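Local atomic coordinates of bacilliredoxin BrxA (PDB entry 3FHK), a protein that removes bacillithiol from S-bacillithiolated proteins as a dithiol bacilliredoxin of the thioredoxin superfamily, with protein disulfide isomerase activity. Residues 48-53 with 80-85; 54-59 with 106-111; 61-66 with 125-130; 67-72 with 134-139. The protein carries 2 engineered substitutions. All blocks are in the same frame, centred on the assembly; numbering follows the deposited sequence.

From the N terminus, strand 47-53, the loop after it and the active-site helix 57-73 supply the first segments of interactions 1 to 4 in turn. The second segments follow in the same order, so every pair of contacts crosses along the chain and none nests. Interaction 1 closes the chain over helix 57-73, completing a beta-alpha-beta unit. Interactions 2, 3 and 4 close progressively later loops, ending at strand 109-114, the loop 125-130 and helix 132-146. Interaction 2 brings the CXC motif to the start of strand 109-114, whose residues from Ser109 on pair with 48-53. Interactions 3 and 4 fasten successive parts of helix 57-73 to the loop before helix 132-146 and to that helix.

Interaction 1. Residues 48-53 with 80-85; sequences TLVVVN and NTVTVF
Thr48 and Asn80 meet at the start of two parallel strands, where Asn80 ND2 donates to Thr48 OG1 across 3.0 Å, with the hydroxyl lying in the amide plane. The same ND2 also bonds Glu45 O. Beyond this pair the backbone takes over: Leu49 and Val51 each give N-H to one residue of 80-85 and their carbonyls accept from another, until Asn53 N reaches Val84 O at 2.7 Å. The other edge of 48-53 pairs antiparallel with strand 109-114. This is the central beta-alpha-beta unit of a thioredoxin-type sheet, strand 47-53 and strand 80-85 linked by helix 57-73. Val51 O carries two donors, Val84 N at 3.1 Å and Thr83 OG1 at 2.8 Å; Thr83's chi1 of 174° turns its hydroxyl to that carbonyl. A water donates to Thr83 OG1 and accepts from Asn53 ND2. Asn53 is further satisfied by Met19 O at ND2 and Arg64 NH1 at OD1, while its CB forms a CH-pi contact over the Phe85 face, 4.1 Å from the ring centroid. On the opposite face of the sheet, beta-branched valines suit the extended backbone: Val50 CG2 touches Val82 CG2 at 3.8 Å.

Interaction 2. Residues 54-59 with 106-111; sequences SVCGCA and SSPSMA
A cis peptide bond joins Ser107 to Pro108 and presents the proline ring to Cys58 and Ala59 at the start of helix 57-73. The ring meets them through CD and CG: CD lies 3.7 Å from Cys58 SG, and CG comes 4.0 Å from Ala59 CB. Cys56 SG also faces CD, but this cysteine was modelled in two conformers, so its exact approach is doubtful. Proline suits the place because its ring offers a compact apolar surface to sulfur and has no N-H needing a partner. Alanine is small enough to let that ring settle close to the helix.

Ser54 meets the other half of the cis pair. Its CB is pressed against Ser107 OG, only 3.0 Å away, a tight fit. With OG anti to the backbone N (chi1 162°), the Ser54 hydroxyl turns toward its own chain and accepts a nearly straight bond from Cys56 N, 3.2 Å from Ser54 OG. The result is an ST turn leading to Cys56, the N-cap of the helix. With an alanine in place of Ser54, the N-H of Cys56 would probably lose this acceptor and the turn before Cys56 would be less firmly set.

Arg124 completes the surroundings by donating to Ser107 O, and a sulfate ion lies beside Ser107. A redox-active cysteine motif at a helix N terminus, faced by a cis-proline just before a neighbouring strand, here 109-114, is the hallmark of thioredoxin-fold active sites, in this protein with CXC in place of the classical CXXC.

Interaction 3. Residues 61-66 with 125-130; sequences GLARPA and HEIEGH
Leu62 reaches from helix 57-73 into the turn formed by Ile127 to His130. Its CB lies 3.9 Å from Ile127 CG2, the first apolar meeting of the two segments. With chi1 at -54°, CG stands anti to the carbonyl carbon, which carries the branch out over the turn; CG itself passes 4.1 Å from His130 O. At the tip, CD1 touches two carbonyl oxygens of the turn, Ile127 O at 3.3 Å and His130 O at 3.4 Å, while CD2 approaches the latter at 3.6 Å. Replacing Leu62 by an alanine would keep the CB contact but would probably open a gap beside the carbonyls of Ile127 and His130, where the two methyls now lie.

Ile127 answers with both branches, its CD1 lying 4.2 Å from CB of Ala63, a small residue that lets the isoleucine come near the helix. The turn is type II, closed by His130 N bonding Ile127 O, and Gly129 takes the positive phi (79°) that this turn requires at its third position. His130 NE2 adds a bond to His125 O, and its ND1 bonds Glu134 of the following helix. Glu128 OE1 forms a salt bridge with Arg124.

The helix is itself irregular here, with a wider pi-type turn at 61-63 and a kink at Pro65, which lacks an N-H. Leu62 also lies close to Cys58, so the contact sets the loop before the C-terminal helix beside the active-site helix of this thioredoxin-type fold.

Interaction 4. Residues 67-72 with 134-139; sequences ATQAVL and EIMKNL
Ala70 and Met136 mark the closest backbone approach of two helices, their CA atoms 5.6 Å apart. The segments run in broadly the same direction, with axes 9.2 Å apart at closest and crossing at -48°, a separation that small residues on one side allow.

Aliphatic contacts hold the middle of the interface. The Ala70 methyl points at the other helix and enters between Met136 and Leu139: its CB is 3.9 Å from Met136 CG and 3.7 Å from Leu139 CD1. Thr140 and Phe143 touch Ala70 as well, completing a four-residue hole of the i, i+3, i+4, i+7 kind, and the alanine fits it as a short knob. Leu139 extends the packing with CD1 laid 3.7 Å from Ala67 CA, against backbone that an alanine leaves accessible. The Ala67 methyl itself points away from this helix, toward Val51 and Met110 on the sheet.

Sulfur contacts form the outer margin. Met136 SD rests 3.6 Å from Gln69 CB, and the bend at chi3 (-52°) brings Met136 CE to Gln69 NE2, 3.7 Å away. The flexible thioether crosses the extended Gln69 chain at a slant, in van der Waals contact.

No polar bond joins the two segments; each helix keeps its own backbone bonds. Leu139 touches Leu49 as Ala67 touches Val51, two residues on one face of the central sheet, so both helices cover that side. This is the layered alpha/beta arrangement of the thioredoxin fold, in which the C-terminal helix packs beside the active-site helix.

Interaction 1. Residues 48-53 with 80-85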
loop_
_atom_site.group_PDB
_atom_site.type_symbol
_atom_site.label_atom_id
_atom_site.label_comp_id
_atom_site.label_asym_id
_atom_site.label_seq_id
_atom_site.Cartn_x
_atom_site.Cartn_y
_atom_site.Cartn_z
ATOM N N THR A 48 -39.459 0.816 13.607
ATOM C CA THR A 48 -38.272 0.933 12.789
ATOM C C THR A 48 -37.271 -0.164 13.107
ATOM O O THR A 48 -37.014 -0.458 14.270
ATOM C CB THR A 48 -37.587 2.289 12.979
ATOM O OG1 THR A 48 -38.407 3.320 12.414
ATOM C CG2 THR A 48 -36.217 2.294 12.283
ATOM N N LEU A 49 -36.736 -0.781 12.057
ATOM C CA LEU A 49 -35.565 -1.636 12.188
ATOM C C LEU A 49 -34.337 -0.825 11.820
ATOM O O LEU A 49 -34.218 -0.324 10.704
ATOM C CB LEU A 49 -35.656 -2.877 11.296
ATOM C CG LEU A 49 -34.418 -3.772 11.402
ATOM C CD1 LEU A 49 -34.297 -4.290 12.815
ATOM C CD2 LEU A 49 -34.447 -4.937 10.390
ATOM N N VAL A 50 -33.442 -0.677 12.781
ATOM C CA VAL A 50 -32.184 -0.004 12.560
ATOM C C VAL A 50 -31.132 -1.093 12.475
ATOM O O VAL A 50 -31.063 -1.990 13.329
ATOM C CB VAL A 50 -31.850 0.962 13.730
ATOM C CG1 VAL A 50 -30.457 1.567 13.559
ATOM C CG2 VAL A 50 -32.925 2.071 13.848
ATOM N N VAL A 51 -30.325 -1.041 11.428
ATOM C CA VAL A 51 -29.197 -1.950 11.325
ATOM C C VAL A 51 -27.914 -1.156 11.444
ATOM O O VAL A 51 -27.670 -0.214 10.686
ATOM C CB VAL A 51 -29.194 -2.732 10.004
ATOM C CG1 VAL A 51 -27.931 -3.594 9.900
ATOM C CG2 VAL A 51 -30.451 -3.586 9.901
ATOM N N VAL A 52 -27.111 -1.515 12.429
ATOM C CA VAL A 52 -25.782 -0.951 12.530
ATOM C C VAL A 52 -24.837 -1.831 11.739
ATOM O O VAL A 52 -24.466 -2.930 12.173
ATOM C CB VAL A 52 -25.326 -0.837 13.976
ATOM C CG1 VAL A 52 -23.882 -0.361 14.018
ATOM C CG2 VAL A 52 -26.235 0.125 14.708
ATOM N N ASN A 53 -24.472 -1.334 10.564
ATOM C CA ASN A 53 -23.719 -2.100 9.593
ATOM C C ASN A 53 -22.237 -2.102 9.952
ATOM O O ASN A 53 -21.814 -1.355 10.836
ATOM C CB ASN A 53 -23.958 -1.524 8.195
ATOM C CG ASN A 53 -23.704 -2.536 7.090
ATOM O OD1 ASN A 53 -23.375 -3.695 7.352
ATOM N ND2 ASN A 53 -23.846 -2.095 5.846
ATOM N N ASN A 80 -40.511 1.251 9.083
ATOM C CA ASN A 80 -39.294 1.857 8.536
ATOM C C ASN A 80 -38.077 0.955 8.698
ATOM O O ASN A 80 -38.013 0.124 9.612
ATOM C CB ASN A 80 -39.000 3.202 9.205
ATOM C CG ASN A 80 -40.247 4.042 9.398
ATOM O OD1 ASN A 80 -40.901 4.416 8.431
ATOM N ND2 ASN A 80 -40.579 4.344 10.653
ATOM N N THR A 81 -37.111 1.144 7.807
ATOM C CA THR A 81 -35.847 0.425 7.847
ATOM C C THR A 81 -34.738 1.402 7.509
ATOM O O THR A 81 -34.807 2.131 6.517
ATOM C CB THR A 81 -35.803 -0.684 6.790
ATOM O OG1 THR A 81 -36.171 -0.127 5.530
ATOM C CG2 THR A 81 -36.761 -1.815 7.140
ATOM N N VAL A 82 -33.712 1.437 8.342
ATOM C CA VAL A 82 -32.639 2.394 8.129
ATOM C C VAL A 82 -31.345 1.797 8.641
ATOM O O VAL A 82 -31.336 0.817 9.388
ATOM C CB VAL A 82 -32.909 3.738 8.840
ATOM C CG1 VAL A 82 -34.303 4.247 8.512
ATOM C CG2 VAL A 82 -32.729 3.596 10.332
ATOM N N THR A 83 -30.239 2.371 8.218
ATOM C CA THR A 83 -28.973 1.826 8.632
ATOM C C THR A 83 -27.944 2.917 8.809
ATOM O O THR A 83 -28.002 3.967 8.164
ATOM C CB THR A 83 -28.461 0.748 7.635
ATOM O OG1 THR A 83 -27.150 0.335 8.019
ATOM C CG2 THR A 83 -28.440 1.284 6.204
ATOM N N VAL A 84 -27.028 2.661 9.729
ATOM C CA VAL A 84 -25.843 3.468 9.885
ATOM C C VAL A 84 -24.681 2.503 9.767
ATOM O O VAL A 84 -24.789 1.346 10.176
ATOM C CB VAL A 84 -25.813 4.168 11.252
ATOM C CG1 VAL A 84 -26.783 5.355 11.268
ATOM C CG2 VAL A 84 -26.154 3.172 12.352
ATOM N N PHE A 85 -23.579 2.976 9.197
ATOM C CA PHE A 85 -22.438 2.125 8.919
ATOM C C PHE A 85 -21.302 2.384 9.892
ATOM O O PHE A 85 -20.525 3.321 9.719
ATOM C CB PHE A 85 -21.943 2.335 7.488
ATOM C CG PHE A 85 -21.268 1.128 6.909
ATOM C CD1 PHE A 85 -20.178 0.567 7.541
ATOM C CD2 PHE A 85 -21.731 0.541 5.743
ATOM C CE1 PHE A 85 -19.550 -0.549 7.022
ATOM C CE2 PHE A 85 -21.109 -0.579 5.228
ATOM C CZ PHE A 85 -20.015 -1.125 5.874
HETATM O O HOH W 1 -25.057 0.738 6.261
#

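Interaction 2. Residues 54-59 with 106-111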
loop_
_atom_site.group_PDB
_atom_site.type_symbol
_atom_site.label_atom_id
_atom_site.label_comp_id
_atom_site.label_asym_id
_atom_site.label_seq_id
_atom_site.Cartn_x
_atom_site.Cartn_y
_atom_site.Cartn_z
ATOM N N SER A 54 -21.461 -2.951 9.280
ATOM C CA SER A 54 -20.043 -3.130 9.592
ATOM C C SER A 54 -19.343 -3.885 8.459
ATOM O O SER A 54 -19.988 -4.585 7.690
ATOM C CB SER A 54 -19.887 -3.906 10.908
ATOM O OG SER A 54 -18.583 -4.462 11.042
ATOM N N VAL A 55 -18.022 -3.752 8.372
ATOM C CA VAL A 55 -17.240 -4.417 7.324
ATOM C C VAL A 55 -16.927 -5.891 7.620
ATOM O O VAL A 55 -16.580 -6.663 6.725
ATOM C CB VAL A 55 -15.911 -3.664 7.085
ATOM C CG1 VAL A 55 -15.072 -4.368 6.043
ATOM C CG2 VAL A 55 -16.188 -2.245 6.645
ATOM N N CYS A 56 -17.030 -6.283 8.884
ATOM C CA CYS A 56 -16.559 -7.601 9.286
ATOM C C CYS A 56 -17.384 -8.739 8.678
ATOM O O CYS A 56 -18.506 -8.548 8.220
ATOM C CB CYS A 56 -16.559 -7.704 10.805
ATOM S SG CYS A 56 -18.187 -7.413 11.462
ATOM N N GLY A 57 -16.808 -9.932 8.691
ATOM C CA GLY A 57 -17.413 -11.098 8.086
ATOM C C GLY A 57 -18.813 -11.385 8.584
ATOM O O GLY A 57 -19.678 -11.790 7.815
ATOM N N CYS A 58 -19.059 -11.180 9.867
ATOM C CA CYS A 58 -20.339 -11.611 10.409
ATOM C C CYS A 58 -21.480 -10.623 10.118
ATOM O O CYS A 58 -22.653 -10.982 10.213
ATOM C CB CYS A 58 -20.229 -11.939 11.893
ATOM S SG CYS A 58 -20.541 -10.549 12.928
ATOM N N ALA A 59 -21.130 -9.394 9.747
ATOM C CA ALA A 59 -22.091 -8.473 9.149
ATOM C C ALA A 59 -22.510 -8.986 7.769
ATOM O O ALA A 59 -23.699 -8.962 7.419
ATOM C CB ALA A 59 -21.494 -7.083 9.032
ATOM N N SER A 106 -21.838 -1.867 19.768
ATOM C CA SER A 106 -21.275 -3.038 19.111
ATOM C C SER A 106 -21.679 -3.037 17.644
ATOM O O SER A 106 -22.592 -2.317 17.240
ATOM C CB SER A 106 -21.709 -4.342 19.796
ATOM O OG SER A 106 -23.067 -4.657 19.528
ATOM N N SER A 107 -21.016 -3.876 16.860
ATOM C CA SER A 107 -21.097 -3.802 15.409
ATOM C C SER A 107 -20.754 -5.173 14.817
ATOM O O SER A 107 -19.711 -5.743 15.147
ATOM C CB SER A 107 -20.080 -2.763 14.932
ATOM O OG SER A 107 -20.204 -2.511 13.556
ATOM N N PRO A 108 -21.633 -5.728 13.966
ATOM C CA PRO A 108 -22.944 -5.199 13.592
ATOM C C PRO A 108 -23.895 -5.355 14.759
ATOM O O PRO A 108 -23.631 -6.138 15.661
ATOM C CB PRO A 108 -23.379 -6.150 12.470
ATOM C CG PRO A 108 -22.703 -7.448 12.841
ATOM C CD PRO A 108 -21.346 -6.989 13.250
ATOM N N SER A 109 -24.988 -4.611 14.747
ATOM C CA SER A 109 -26.026 -4.817 15.743
ATOM C C SER A 109 -27.332 -4.302 15.157
ATOM O O SER A 109 -27.333 -3.673 14.101
ATOM C CB SER A 109 -25.656 -4.141 17.077
ATOM O OG SER A 109 -25.456 -2.741 16.921
ATOM N N MET A 110 -28.445 -4.579 15.820
ATOM C CA MET A 110 -29.741 -4.169 15.290
ATOM C C MET A 110 -30.663 -3.680 16.410
ATOM O O MET A 110 -30.653 -4.219 17.512
ATOM C CB MET A 110 -30.385 -5.326 14.529
ATOM C CG MET A 110 -29.600 -5.788 13.294
ATOM S SD MET A 110 -30.378 -7.171 12.416
ATOM C CE MET A 110 -29.480 -8.538 13.131
ATOM N N ALA A 111 -31.445 -2.643 16.130
ATOM C CA ALA A 111 -32.485 -2.231 17.051
ATOM C C ALA A 111 -33.837 -2.115 16.368
ATOM O O ALA A 111 -33.947 -1.573 15.263
ATOM C CB ALA A 111 -32.121 -0.908 17.748
#

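Interaction 3. Residues 61-66 with 125-130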
loop_
_atom_site.group_PDB
_atom_site.type_symbol
_atom_site.label_atom_id
_atom_site.label_comp_id
_atom_site.label_asym_id
_atom_site.label_seq_id
_atom_site.Cartn_x
_atom_site.Cartn_y
_atom_site.Cartn_z
ATOM N N GLY A 61 -22.040 -12.209 6.545
ATOM C CA GLY A 61 -22.559 -13.565 6.564
ATOM C C GLY A 61 -23.830 -13.764 7.366
ATOM O O GLY A 61 -24.559 -14.738 7.155
ATOM N N LEU A 62 -24.116 -12.854 8.287
ATOM C CA LEU A 62 -25.257 -13.067 9.173
ATOM C C LEU A 62 -26.192 -11.865 9.266
ATOM O O LEU A 62 -27.383 -11.974 8.968
ATOM C CB LEU A 62 -24.782 -13.476 10.568
ATOM C CG LEU A 62 -23.843 -14.684 10.615
ATOM C CD1 LEU A 62 -23.228 -14.845 11.998
ATOM C CD2 LEU A 62 -24.576 -15.951 10.205
ATOM N N ALA A 63 -25.646 -10.724 9.671
ATOM C CA ALA A 63 -26.476 -9.572 10.007
ATOM C C ALA A 63 -27.247 -9.014 8.815
ATOM O O ALA A 63 -28.472 -8.922 8.864
ATOM C CB ALA A 63 -25.645 -8.489 10.669
ATOM N N ARG A 64 -26.535 -8.621 7.756
ATOM C CA ARG A 64 -27.196 -8.050 6.579
ATOM C C ARG A 64 -28.209 -9.018 5.952
ATOM O O ARG A 64 -29.359 -8.650 5.715
ATOM C CB ARG A 64 -26.177 -7.550 5.543
ATOM C CG ARG A 64 -25.402 -6.320 6.013
ATOM C CD ARG A 64 -24.749 -5.562 4.855
ATOM N NE ARG A 64 -23.730 -6.377 4.201
ATOM C CZ ARG A 64 -22.447 -6.397 4.546
ATOM N NH1 ARG A 64 -22.018 -5.626 5.532
ATOM N NH2 ARG A 64 -21.591 -7.182 3.902
ATOM N N PRO A 65 -27.789 -10.269 5.710
ATOM C CA PRO A 65 -28.720 -11.214 5.079
ATOM C C PRO A 65 -29.950 -11.450 5.961
ATOM O O PRO A 65 -31.075 -11.519 5.453
ATOM C CB PRO A 65 -27.897 -12.503 4.950
ATOM C CG PRO A 65 -26.455 -12.079 5.081
ATOM C CD PRO A 65 -26.436 -10.826 5.892
ATOM N N ALA A 66 -29.737 -11.568 7.270
ATOM C CA ALA A 66 -30.841 -11.845 8.196
ATOM C C ALA A 66 -31.828 -10.692 8.241
ATOM O O ALA A 66 -33.035 -10.901 8.237
ATOM C CB ALA A 66 -30.318 -12.140 9.586
ATOM N N HIS A 125 -23.090 -9.932 20.015
ATOM C CA HIS A 125 -22.931 -11.280 20.571
ATOM C C HIS A 125 -24.163 -12.149 20.356
ATOM O O HIS A 125 -24.119 -13.359 20.558
ATOM C CB HIS A 125 -22.518 -11.244 22.049
ATOM C CG HIS A 125 -23.615 -10.837 22.986
ATOM N ND1 HIS A 125 -23.675 -9.588 23.564
ATOM C CD2 HIS A 125 -24.681 -11.525 23.461
ATOM C CE1 HIS A 125 -24.739 -9.517 24.347
ATOM N NE2 HIS A 125 -25.365 -10.678 24.302
ATOM N N GLU A 126 -25.251 -11.525 19.918
ATOM C CA GLU A 126 -26.491 -12.231 19.632
ATOM C C GLU A 126 -26.485 -12.602 18.161
ATOM O O GLU A 126 -27.370 -13.311 17.666
ATOM C CB GLU A 126 -27.687 -11.331 19.936
ATOM C CG GLU A 126 -28.795 -12.000 20.718
ATOM C CD GLU A 126 -28.490 -12.083 22.196
ATOM O OE1 GLU A 126 -29.017 -11.247 22.959
ATOM O OE2 GLU A 126 -27.716 -12.975 22.595
ATOM N N ILE A 127 -25.464 -12.118 17.466
ATOM C CA ILE A 127 -25.326 -12.334 16.035
ATOM C C ILE A 127 -24.136 -13.235 15.721
ATOM O O ILE A 127 -24.291 -14.296 15.118
ATOM C CB ILE A 127 -25.157 -10.998 15.286
ATOM C CG1 ILE A 127 -26.386 -10.111 15.512
ATOM C CG2 ILE A 127 -24.898 -11.249 13.789
ATOM C CD1 ILE A 127 -26.333 -8.755 14.793
ATOM N N GLU A 128 -22.950 -12.801 16.127
ATOM C CA GLU A 128 -21.746 -13.587 15.926
ATOM C C GLU A 128 -21.876 -14.941 16.597
ATOM O O GLU A 128 -22.422 -15.045 17.696
ATOM C CB GLU A 128 -20.537 -12.857 16.495
ATOM C CG GLU A 128 -19.268 -13.690 16.511
ATOM C CD GLU A 128 -18.045 -12.829 16.724
ATOM O OE1 GLU A 128 -18.047 -12.014 17.673
ATOM O OE2 GLU A 128 -17.085 -12.963 15.936
ATOM N N GLY A 129 -21.368 -15.975 15.930
ATOM C CA GLY A 129 -21.391 -17.317 16.476
ATOM C C GLY A 129 -22.724 -18.032 16.350
ATOM O O GLY A 129 -22.814 -19.215 16.656
ATOM N N HIS A 130 -23.760 -17.324 15.903
ATOM C CA HIS A 130 -25.069 -17.940 15.661
ATOM C C HIS A 130 -25.280 -18.147 14.162
ATOM O O HIS A 130 -24.500 -17.652 13.348
ATOM C CB HIS A 130 -26.200 -17.063 16.217
ATOM C CG HIS A 130 -26.012 -16.675 17.644
ATOM N ND1 HIS A 130 -26.720 -17.254 18.674
ATOM C CD2 HIS A 130 -25.175 -15.777 18.220
ATOM C CE1 HIS A 130 -26.335 -16.725 19.821
ATOM N NE2 HIS A 130 -25.398 -15.830 19.572
#

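Interaction 4. Residues 67-72 with 134-139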
loop_
_atom_site.group_PDB
_atom_site.type_symbol
_atom_site.label_atom_id
_atom_site.label_comp_id
_atom_site.label_asym_id
_atom_site.label_seq_id
_atom_site.Cartn_x
_atom_site.Cartn_y
_atom_site.Cartn_z
ATOM N N ALA A 67 -31.298 -9.476 8.272
ATOM C CA ALA A 67 -32.115 -8.278 8.369
ATOM C C ALA A 67 -32.998 -8.110 7.138
ATOM O O ALA A 67 -34.187 -7.815 7.254
ATOM C CB ALA A 67 -31.231 -7.056 8.546
ATOM N N THR A 68 -32.411 -8.271 5.959
ATOM C CA THR A 68 -33.149 -8.029 4.722
ATOM C C THR A 68 -34.169 -9.135 4.442
ATOM O O THR A 68 -35.242 -8.873 3.904
ATOM C CB THR A 68 -32.202 -7.823 3.507
ATOM O OG1 THR A 68 -31.460 -9.022 3.250
ATOM C CG2 THR A 68 -31.235 -6.674 3.786
ATOM N N GLN A 69 -33.831 -10.362 4.828
ATOM C CA GLN A 69 -34.722 -11.496 4.628
ATOM C C GLN A 69 -35.876 -11.500 5.626
ATOM O O GLN A 69 -37.018 -11.790 5.257
ATOM C CB GLN A 69 -33.944 -12.818 4.665
ATOM C CG GLN A 69 -33.077 -13.044 3.420
ATOM C CD GLN A 69 -32.016 -14.123 3.601
ATOM O OE1 GLN A 69 -30.897 -13.994 3.103
ATOM N NE2 GLN A 69 -32.365 -15.191 4.311
ATOM N N ALA A 70 -35.589 -11.175 6.884
ATOM C CA ALA A 70 -36.640 -11.134 7.895
ATOM C C ALA A 70 -37.699 -10.121 7.484
ATOM O O ALA A 70 -38.904 -10.365 7.600
ATOM C CB ALA A 70 -36.055 -10.781 9.279
ATOM N N VAL A 71 -37.232 -8.992 6.966
ATOM C CA VAL A 71 -38.107 -7.896 6.574
ATOM C C VAL A 71 -38.964 -8.197 5.345
ATOM O O VAL A 71 -40.085 -7.686 5.209
ATOM C CB VAL A 71 -37.286 -6.615 6.358
ATOM C CG1 VAL A 71 -37.886 -5.755 5.283
ATOM C CG2 VAL A 71 -37.174 -5.840 7.685
ATOM N N LEU A 72 -38.437 -9.026 4.450
ATOM C CA LEU A 72 -39.129 -9.333 3.211
ATOM C C LEU A 72 -40.043 -10.543 3.360
ATOM O O LEU A 72 -41.036 -10.680 2.632
ATOM C CB LEU A 72 -38.114 -9.585 2.102
ATOM C CG LEU A 72 -37.415 -8.361 1.513
ATOM C CD1 LEU A 72 -36.294 -8.813 0.582
ATOM C CD2 LEU A 72 -38.418 -7.474 0.772
ATOM N N GLU A 134 -31.363 -18.852 13.438
ATOM C CA GLU A 134 -31.510 -18.337 14.796
ATOM C C GLU A 134 -31.756 -16.838 14.765
ATOM O O GLU A 134 -32.628 -16.323 15.456
ATOM C CB GLU A 134 -30.261 -18.627 15.640
ATOM C CG GLU A 134 -29.942 -20.111 15.878
ATOM C CD GLU A 134 -28.621 -20.324 16.625
ATOM O OE1 GLU A 134 -28.125 -19.373 17.271
ATOM O OE2 GLU A 134 -28.077 -21.445 16.572
ATOM N N ILE A 135 -30.976 -16.132 13.961
ATOM C CA ILE A 135 -31.036 -14.678 13.970
ATOM C C ILE A 135 -32.324 -14.158 13.348
ATOM O O ILE A 135 -32.912 -13.210 13.849
ATOM C CB ILE A 135 -29.803 -14.060 13.289
ATOM C CG1 ILE A 135 -28.538 -14.743 13.814
ATOM C CG2 ILE A 135 -29.743 -12.554 13.538
ATOM C CD1 ILE A 135 -27.263 -14.026 13.462
ATOM N N MET A 136 -32.766 -14.779 12.261
ATOM C CA MET A 136 -34.010 -14.367 11.631
ATOM C C MET A 136 -35.211 -14.654 12.538
ATOM O O MET A 136 -36.150 -13.858 12.606
ATOM C CB MET A 136 -34.175 -15.033 10.265
ATOM C CG MET A 136 -34.034 -14.072 9.095
ATOM S SD MET A 136 -34.250 -14.939 7.547
ATOM C CE MET A 136 -33.078 -16.254 7.830
ATOM N N LYS A 137 -35.165 -15.788 13.236
ATOM C CA LYS A 137 -36.191 -16.138 14.210
ATOM C C LYS A 137 -36.206 -15.097 15.326
ATOM O O LYS A 137 -37.257 -14.774 15.878
ATOM C CB LYS A 137 -35.922 -17.532 14.785
ATOM C CG LYS A 137 -36.997 -18.040 15.745
ATOM N N ASN A 138 -35.026 -14.580 15.649
ATOM C CA ASN A 138 -34.893 -13.517 16.628
ATOM C C ASN A 138 -35.634 -12.278 16.144
ATOM O O ASN A 138 -36.488 -11.743 16.841
ATOM C CB ASN A 138 -33.408 -13.209 16.854
ATOM C CG ASN A 138 -33.172 -12.213 17.980
ATOM O OD1 ASN A 138 -34.048 -11.418 18.322
ATOM N ND2 ASN A 138 -31.971 -12.244 18.552
ATOM N N LEU A 139 -35.300 -11.830 14.938
ATOM C CA LEU A 139 -35.929 -10.654 14.344
ATOM C C LEU A 139 -37.438 -10.819 14.198
ATOM O O LEU A 139 -38.204 -9.944 14.593
ATOM C CB LEU A 139 -35.328 -10.366 12.967
ATOM C CG LEU A 139 -34.032 -9.566 12.945
ATOM C CD1 LEU A 139 -33.384 -9.600 11.574
ATOM C CD2 LEU A 139 -34.310 -8.134 13.370
#